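Local atomic coordinates of fructose 1-phosphate kinase (Staphylococcus aureus, PDB entry 2JG5), a protein that probably transfers a phosphate from ATP to fructose 1-phosphate or tagatose 6-phosphate, as a PfkB-family sugar kinase of the LacC subfamily. Residues Phe7-Asp12 with Lys65-Thr70; Ile81-Asp86 with Pro104-Thr109; Ile178-Asp183 with Val214-Gly219. One frame throughout, in Å; residues are numbered along the deposited sequence.

Contact 1: residues Phe7-Asp12 with Lys65-Thr70; sequences FNPSID and KFIIDT
Ile11 and Phe66 meet where strand 10-12 passes the helix segment 65-70, their axes 8.9 Å apart at closest approach and 75° apart in direction. The Ile11 side chain can be followed outward from CB. At CB it forks: CG1 stands anti to the carbonyl carbon (chi1 -57°) and CG2 anti to the backbone N. Ile11 CG1 comes within 3.6 Å of Phe66 CD2, while CG2 reaches the neighbouring ring atom, with Ile11 CG2 4.0 Å from Phe66 CE2. At the tip, Ile11 CD1 lies 3.7 Å from Phe66 CD2 and is also near CG and CB of that residue. The branched chain thus meets the CD2-CE2 part of the ring obliquely. On a face of the same ring sits the hydroxyl of Thr70, which also donates to Phe66 O. Ile67 reaches the residues just before Ile11: its CD1 is 3.6 Å from Ser10 O and 3.8 Å from Pro9 CB. No hydrogen bond crosses between the segments, so the 210 Å² buried here rests on apolar contact. Ser10 OG instead turns to Asp12 OD1, at 2.7 Å. Phe62 of the second subunit meets the Phe66 ring and packs on Ile11, which places this contact at the dimer interface. Here a helix of the ribokinase-like core packs against the root of the beta lid, the small sheet characteristic of PfkB kinases.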
# COMPACT_ATOMS: atom_id res chain seq x y z
N PHE A 7 -4.92 -5.73 -17.68
CA PHE A 7 -3.52 -6.16 -17.63
C PHE A 7 -2.78 -5.72 -16.38
O PHE A 7 -1.93 -6.45 -15.87
CB PHE A 7 -2.77 -5.61 -18.83
CG PHE A 7 -3.32 -6.02 -20.15
CD1 PHE A 7 -3.53 -5.07 -21.14
CD2 PHE A 7 -3.62 -7.35 -20.41
CE1 PHE A 7 -4.03 -5.44 -22.38
CE2 PHE A 7 -4.11 -7.73 -21.63
CZ PHE A 7 -4.33 -6.78 -22.62
N ASN A 8 -3.08 -4.51 -15.90
CA ASN A 8 -2.36 -3.91 -14.80
C ASN A 8 -3.33 -3.34 -13.73
O ASN A 8 -3.30 -2.15 -13.44
CB ASN A 8 -1.41 -2.83 -15.35
CG ASN A 8 -0.43 -2.31 -14.32
OD1 ASN A 8 -0.25 -2.91 -13.26
ND2 ASN A 8 0.23 -1.20 -14.63
N PRO A 9 -4.18 -4.20 -13.14
CA PRO A 9 -5.13 -3.71 -12.14
C PRO A 9 -4.44 -3.06 -10.93
O PRO A 9 -3.24 -3.23 -10.70
CB PRO A 9 -5.84 -4.99 -11.70
CG PRO A 9 -4.90 -6.09 -12.06
CD PRO A 9 -4.30 -5.66 -13.33
N SER A 10 -5.21 -2.32 -10.15
CA SER A 10 -4.61 -1.56 -9.08
C SER A 10 -5.40 -1.57 -7.81
O SER A 10 -6.63 -1.70 -7.81
CB SER A 10 -4.43 -0.11 -9.52
OG SER A 10 -5.65 0.41 -9.97
N ILE A 11 -4.69 -1.43 -6.70
CA ILE A 11 -5.31 -0.86 -5.53
C ILE A 11 -5.18 0.65 -5.71
O ILE A 11 -4.09 1.19 -5.96
CB ILE A 11 -4.67 -1.34 -4.21
CG1 ILE A 11 -4.73 -2.86 -4.14
CG2 ILE A 11 -5.41 -0.73 -2.99
CD1 ILE A 11 -4.01 -3.46 -2.96
N ASP A 12 -6.32 1.32 -5.63
CA ASP A 12 -6.32 2.76 -5.61
C ASP A 12 -6.34 3.20 -4.15
O ASP A 12 -7.37 3.21 -3.49
CB ASP A 12 -7.50 3.29 -6.42
CG ASP A 12 -7.44 2.84 -7.88
OD1 ASP A 12 -6.36 2.40 -8.33
OD2 ASP A 12 -8.47 2.94 -8.59
N LYS A 65 -4.60 -10.56 -3.91
CA LYS A 65 -5.66 -11.10 -3.08
C LYS A 65 -6.71 -10.04 -2.74
O LYS A 65 -7.91 -10.30 -2.82
CB LYS A 65 -5.08 -11.70 -1.79
CG LYS A 65 -3.99 -12.76 -1.99
CD LYS A 65 -4.55 -14.07 -2.56
CE LYS A 65 -3.57 -15.23 -2.39
NZ LYS A 65 -4.29 -16.56 -2.26
N PHE A 66 -6.26 -8.84 -2.36
CA PHE A 66 -7.17 -7.75 -2.03
C PHE A 66 -8.19 -7.48 -3.14
O PHE A 66 -9.38 -7.27 -2.87
CB PHE A 66 -6.40 -6.46 -1.72
CG PHE A 66 -7.28 -5.25 -1.54
CD1 PHE A 66 -7.79 -4.93 -0.30
CD2 PHE A 66 -7.60 -4.44 -2.63
CE1 PHE A 66 -8.61 -3.81 -0.13
CE2 PHE A 66 -8.42 -3.31 -2.47
CZ PHE A 66 -8.92 -3.00 -1.22
N ILE A 67 -7.70 -7.45 -4.37
CA ILE A 67 -8.54 -7.23 -5.54
C ILE A 67 -9.56 -8.36 -5.73
O ILE A 67 -10.74 -8.11 -6.03
CB ILE A 67 -7.68 -7.03 -6.80
CG1 ILE A 67 -6.93 -5.70 -6.69
CG2 ILE A 67 -8.55 -7.08 -8.06
CD1 ILE A 67 -6.19 -5.30 -7.95
N ILE A 68 -9.11 -9.60 -5.53
CA ILE A 68 -10.01 -10.74 -5.63
C ILE A 68 -11.08 -10.69 -4.53
O ILE A 68 -12.29 -10.82 -4.82
CB ILE A 68 -9.26 -12.08 -5.64
CG1 ILE A 68 -8.12 -12.06 -6.67
CG2 ILE A 68 -10.22 -13.22 -5.94
CD1 ILE A 68 -7.13 -13.21 -6.57
N ASP A 69 -10.67 -10.46 -3.28
CA ASP A 69 -11.62 -10.38 -2.17
C ASP A 69 -12.59 -9.20 -2.30
O ASP A 69 -13.78 -9.34 -2.01
CB ASP A 69 -10.89 -10.34 -0.81
CG ASP A 69 -10.14 -11.62 -0.51
OD1 ASP A 69 -9.99 -12.48 -1.41
OD2 ASP A 69 -9.68 -11.79 0.64
N THR A 70 -12.07 -8.06 -2.76
CA THR A 70 -12.89 -6.88 -3.02
C THR A 70 -13.94 -7.16 -4.08
O THR A 70 -15.13 -6.86 -3.88
CB THR A 70 -12.01 -5.66 -3.42
OG1 THR A 70 -11.27 -5.22 -2.27
CG2 THR A 70 -12.85 -4.49 -3.92

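Contact 2: residues Ile81-Asp86 with Pro104-Thr109; sequences IEVDED and PGPHIT
Two connecting loops of the PfkB fold meet here: the turn that leaves strand 77-82 for the lid strand 88-94, and the link by which the chain returns from lid strand 98-102 to helix 110-120. Pro106 is the centre of the contact. Its CB lies 3.6 Å from Glu85 CB, and its ring also rests against the backbone of the opposite turn, with Pro106 CD 3.5 Å from Asp86 O. Val83 approaches from another direction, crossing the proline at about a right angle. CG1 of Val83 is anti to the carbonyl carbon (chi1 -57°) and CG2 lies between the backbone N and that carbon, which divides the methyls between neighbours: Val83 CG2 is 3.8 Å from Pro106 CG, whereas Val83 CG1 is 4.0 Å from Ile108 CG1.

The polar bond between the segments runs from His107 N to Glu85 OE1, 3.1 Å long and nearly straight at 167°. Its donor stands well above the carboxylate plane. Glu85 reaches it with an extended chain beyond CG, and the rest of its carboxylate lies against His107 CB, with the carboxylate and imidazole planes 50° apart. A water adds a second polar link, accepting from Asp84 N at 2.8 Å and donating to His107 O at 2.7 Å. Both backbone polar groups of His107 are therefore engaged with the opposite turn, its N directly and its O through the water.

Thr109 OG1 caps Gln112 N at the start of helix 110-120, while Val83 and Ile108 both touch Phe58 of strand 58-59. Asp86 forms a salt bridge with Lys33 of the second subunit, so the contact lies between the edge of the parallel core sheet, helix 110-120 and the dimer partner.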
# COMPACT_ATOMS: atom_id res chain seq x y z
N ILE A 81 -4.79 -14.29 -13.62
CA ILE A 81 -3.57 -15.07 -13.76
C ILE A 81 -2.61 -14.63 -12.67
O ILE A 81 -2.21 -13.45 -12.63
CB ILE A 81 -2.88 -14.85 -15.14
CG1 ILE A 81 -3.85 -15.11 -16.31
CG2 ILE A 81 -1.58 -15.65 -15.25
CD1 ILE A 81 -4.37 -16.56 -16.41
N GLU A 82 -2.22 -15.58 -11.81
CA GLU A 82 -1.29 -15.29 -10.71
C GLU A 82 0.07 -14.96 -11.29
O GLU A 82 0.68 -15.77 -12.02
CB GLU A 82 -1.19 -16.47 -9.73
CG GLU A 82 -0.45 -16.16 -8.40
CD GLU A 82 -0.02 -17.42 -7.65
OE1 GLU A 82 -0.71 -17.80 -6.68
OE2 GLU A 82 1.00 -18.04 -8.03
N VAL A 83 0.54 -13.75 -11.00
CA VAL A 83 1.90 -13.35 -11.35
C VAL A 83 2.78 -13.32 -10.08
O VAL A 83 2.26 -13.32 -8.97
CB VAL A 83 1.93 -12.02 -12.16
CG1 VAL A 83 1.09 -12.16 -13.43
CG2 VAL A 83 1.41 -10.86 -11.35
N ASP A 84 4.10 -13.30 -10.28
CA ASP A 84 5.07 -13.50 -9.20
C ASP A 84 5.43 -12.21 -8.43
O ASP A 84 6.13 -12.26 -7.43
CB ASP A 84 6.35 -14.13 -9.77
CG ASP A 84 6.09 -15.40 -10.56
OD1 ASP A 84 5.25 -16.21 -10.11
OD2 ASP A 84 6.73 -15.59 -11.63
N GLU A 85 4.94 -11.07 -8.91
CA GLU A 85 5.14 -9.81 -8.21
C GLU A 85 3.80 -9.15 -7.82
O GLU A 85 2.74 -9.50 -8.35
CB GLU A 85 5.98 -8.84 -9.05
CG GLU A 85 7.40 -9.33 -9.32
CD GLU A 85 8.27 -8.27 -9.95
OE1 GLU A 85 7.80 -7.13 -10.17
OE2 GLU A 85 9.43 -8.59 -10.24
N ASP A 86 3.88 -8.18 -6.91
CA ASP A 86 2.69 -7.53 -6.36
C ASP A 86 1.91 -6.69 -7.36
O ASP A 86 2.47 -5.89 -8.11
CB ASP A 86 3.06 -6.67 -5.16
CG ASP A 86 3.41 -7.49 -3.94
OD1 ASP A 86 3.24 -8.73 -3.97
OD2 ASP A 86 3.87 -6.91 -2.95
N PRO A 104 4.29 1.30 -11.58
CA PRO A 104 4.45 0.30 -12.63
C PRO A 104 3.69 -0.98 -12.25
O PRO A 104 3.39 -1.21 -11.07
CB PRO A 104 5.96 0.03 -12.65
CG PRO A 104 6.58 1.09 -11.82
CD PRO A 104 5.56 1.54 -10.85
N GLY A 105 3.37 -1.81 -13.21
CA GLY A 105 2.80 -3.10 -12.85
C GLY A 105 3.82 -4.04 -12.23
O GLY A 105 5.02 -3.71 -12.14
N PRO A 106 3.37 -5.22 -11.79
CA PRO A 106 4.31 -6.31 -11.54
C PRO A 106 4.99 -6.72 -12.85
O PRO A 106 4.48 -6.40 -13.94
CB PRO A 106 3.40 -7.45 -11.06
CG PRO A 106 2.04 -7.11 -11.62
CD PRO A 106 1.97 -5.62 -11.52
N HIS A 107 6.13 -7.40 -12.76
CA HIS A 107 6.69 -8.07 -13.92
C HIS A 107 5.83 -9.27 -14.25
O HIS A 107 5.54 -10.11 -13.39
CB HIS A 107 8.14 -8.52 -13.71
CG HIS A 107 8.70 -9.26 -14.88
ND1 HIS A 107 9.11 -8.63 -16.04
CD2 HIS A 107 8.91 -10.59 -15.08
CE1 HIS A 107 9.54 -9.54 -16.90
NE2 HIS A 107 9.43 -10.73 -16.35
N ILE A 108 5.42 -9.32 -15.51
CA ILE A 108 4.59 -10.40 -16.02
C ILE A 108 5.38 -11.16 -17.07
O ILE A 108 5.81 -10.58 -18.08
CB ILE A 108 3.25 -9.85 -16.61
CG1 ILE A 108 2.49 -9.05 -15.54
CG2 ILE A 108 2.38 -11.00 -17.15
CD1 ILE A 108 1.67 -7.91 -16.07
N THR A 109 5.59 -12.46 -16.81
CA THR A 109 6.33 -13.35 -17.71
C THR A 109 5.52 -13.65 -18.97
O THR A 109 4.33 -13.38 -19.02
CB THR A 109 6.66 -14.70 -17.01
OG1 THR A 109 5.43 -15.39 -16.73
CG2 THR A 109 7.44 -14.48 -15.71
O HOH W 1 5.33 -12.72 -12.71

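Contact 3: residues Ile178-Asp183 with Val214-Gly219; sequences IKPNKD and VIVSLG
Lys179 first runs extended, with CG anti to the backbone N (chi1 -160°), and then bends at chi3 and chi4 (72° and 66°), bringing NZ back over Ser217. There a water joins the two polar ends, accepting from Lys179 NZ at 3.0 Å and lying 2.8 Å from Ser217 OG. The lysine stem passes obliquely across Ile215, with Lys179 CG 4.0 Å from Ile215 CB. The backbones that carry these side chains run in roughly the same direction and are bound at three points. Ile215 N donates to Ile178 O at 3.1 Å, with the donor nearly in line with the carbonyl. Ser217 N donates to Pro180 O, also at 3.1 Å and in the carbonyl plane; Lys182 N then returns a longer bond of 3.3 Å to Ser217 O. In this ribokinase-like fold the bonds connect the end of the parallel core sheet, at its outermost strand 177-178, with strand 214-217 of the antiparallel C-terminal sheet. Pro180 has no N-H to give; its CD instead lies 3.4 Å from Ile215 O and packs on Val214 CG1, crossing that valine at about a right angle. Asn181 is the N-cap of helix 182-188, its OD1 accepting from Glu184 N. Lys182 lays its CB against Leu218 CD2, 4.0 Å away, while its NZ pairs with Glu186. Helices 196-208 and 247-260 pack against Val214 and Ile215 respectively.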
# COMPACT_ATOMS: atom_id res chain seq x y z
N ILE A 178 -15.07 -0.02 -30.78
CA ILE A 178 -13.98 0.68 -30.11
C ILE A 178 -14.48 2.05 -29.61
O ILE A 178 -15.55 2.50 -30.02
CB ILE A 178 -12.76 0.84 -31.02
CG1 ILE A 178 -13.19 1.42 -32.38
CG2 ILE A 178 -12.05 -0.51 -31.16
CD1 ILE A 178 -12.06 1.94 -33.23
N LYS A 179 -13.72 2.71 -28.74
CA LYS A 179 -14.20 3.96 -28.14
C LYS A 179 -13.18 5.12 -28.11
O LYS A 179 -12.77 5.56 -27.04
CB LYS A 179 -14.77 3.70 -26.73
CG LYS A 179 -15.70 4.80 -26.23
CD LYS A 179 -16.08 4.68 -24.77
CE LYS A 179 -14.91 5.01 -23.87
NZ LYS A 179 -14.52 6.46 -23.98
N PRO A 180 -12.78 5.63 -29.29
CA PRO A 180 -11.83 6.74 -29.24
C PRO A 180 -12.50 8.06 -28.84
O PRO A 180 -13.72 8.18 -28.84
CB PRO A 180 -11.33 6.82 -30.68
CG PRO A 180 -12.50 6.37 -31.50
CD PRO A 180 -13.15 5.28 -30.68
N ASN A 181 -11.69 9.05 -28.49
CA ASN A 181 -12.24 10.40 -28.34
C ASN A 181 -12.07 11.20 -29.63
O ASN A 181 -11.31 10.82 -30.53
CB ASN A 181 -11.69 11.13 -27.11
CG ASN A 181 -10.18 11.12 -27.03
OD1 ASN A 181 -9.49 11.56 -27.95
ND2 ASN A 181 -9.66 10.63 -25.91
N LYS A 182 -12.82 12.30 -29.71
CA LYS A 182 -12.71 13.24 -30.82
C LYS A 182 -11.24 13.62 -31.10
O LYS A 182 -10.86 13.81 -32.26
CB LYS A 182 -13.55 14.48 -30.50
CG LYS A 182 -13.58 15.53 -31.59
CD LYS A 182 -13.85 16.90 -30.98
CE LYS A 182 -13.05 17.99 -31.67
NZ LYS A 182 -11.60 17.66 -31.71
N ASP A 183 -10.43 13.73 -30.05
CA ASP A 183 -9.03 14.15 -30.21
C ASP A 183 -8.16 13.05 -30.84
O ASP A 183 -7.28 13.34 -31.64
CB ASP A 183 -8.46 14.69 -28.89
CG ASP A 183 -9.21 15.96 -28.40
OD1 ASP A 183 -9.67 16.78 -29.23
OD2 ASP A 183 -9.32 16.13 -27.16
N VAL A 214 -18.53 2.10 -33.68
CA VAL A 214 -17.60 3.00 -33.00
C VAL A 214 -18.39 3.98 -32.16
O VAL A 214 -19.34 4.59 -32.64
CB VAL A 214 -16.73 3.82 -34.02
CG1 VAL A 214 -15.81 4.81 -33.30
CG2 VAL A 214 -15.92 2.91 -34.93
N ILE A 215 -18.01 4.11 -30.89
CA ILE A 215 -18.51 5.19 -30.04
C ILE A 215 -17.43 6.25 -29.92
O ILE A 215 -16.29 5.94 -29.56
CB ILE A 215 -18.92 4.72 -28.64
CG1 ILE A 215 -20.06 3.71 -28.73
CG2 ILE A 215 -19.35 5.90 -27.78
CD1 ILE A 215 -20.33 2.97 -27.42
N VAL A 216 -17.77 7.48 -30.23
CA VAL A 216 -16.82 8.57 -30.14
C VAL A 216 -17.24 9.48 -28.99
O VAL A 216 -18.33 10.07 -29.01
CB VAL A 216 -16.68 9.35 -31.46
CG1 VAL A 216 -15.63 10.45 -31.31
CG2 VAL A 216 -16.30 8.43 -32.59
N SER A 217 -16.37 9.57 -27.99
CA SER A 217 -16.64 10.36 -26.81
C SER A 217 -16.38 11.83 -27.10
O SER A 217 -15.35 12.21 -27.66
CB SER A 217 -15.76 9.87 -25.66
OG SER A 217 -16.13 10.51 -24.44
N LEU A 218 -17.35 12.66 -26.73
CA LEU A 218 -17.25 14.10 -26.92
C LEU A 218 -17.21 14.83 -25.58
O LEU A 218 -17.39 16.05 -25.52
CB LEU A 218 -18.40 14.61 -27.79
CG LEU A 218 -18.68 13.85 -29.10
CD1 LEU A 218 -20.00 14.30 -29.70
CD2 LEU A 218 -17.53 14.00 -30.09
N GLY A 219 -16.98 14.07 -24.51
CA GLY A 219 -16.91 14.61 -23.16
C GLY A 219 -18.27 15.10 -22.70
O GLY A 219 -19.27 14.39 -22.87
O HOH W 2 -15.92 8.63 -22.44

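In the fold
From the N terminus, strand 2-6 of the core sheet leads through Phe7-Asp12 into the lid, and contact 1 closes a loop of 52 intervening residues when helix 61-73 packs on the start of strand 10-16. Strand 77-82 follows directly, and contact 2 closes a shorter loop of 17 residues, formed largely by lid strands 88-94 and 98-102. These two contacts touch, Asn8 OD1 lying 3.1 Å from Gly105 CA, with centres about 12 Å apart. Contact 3, on the opposite side of the chain's centre from the other two, closes later around two helices and joins the core sheet to the C-terminal sheet, its centre about 27 Å from that of contact 1. All three follow in series, neither nested nor crossed.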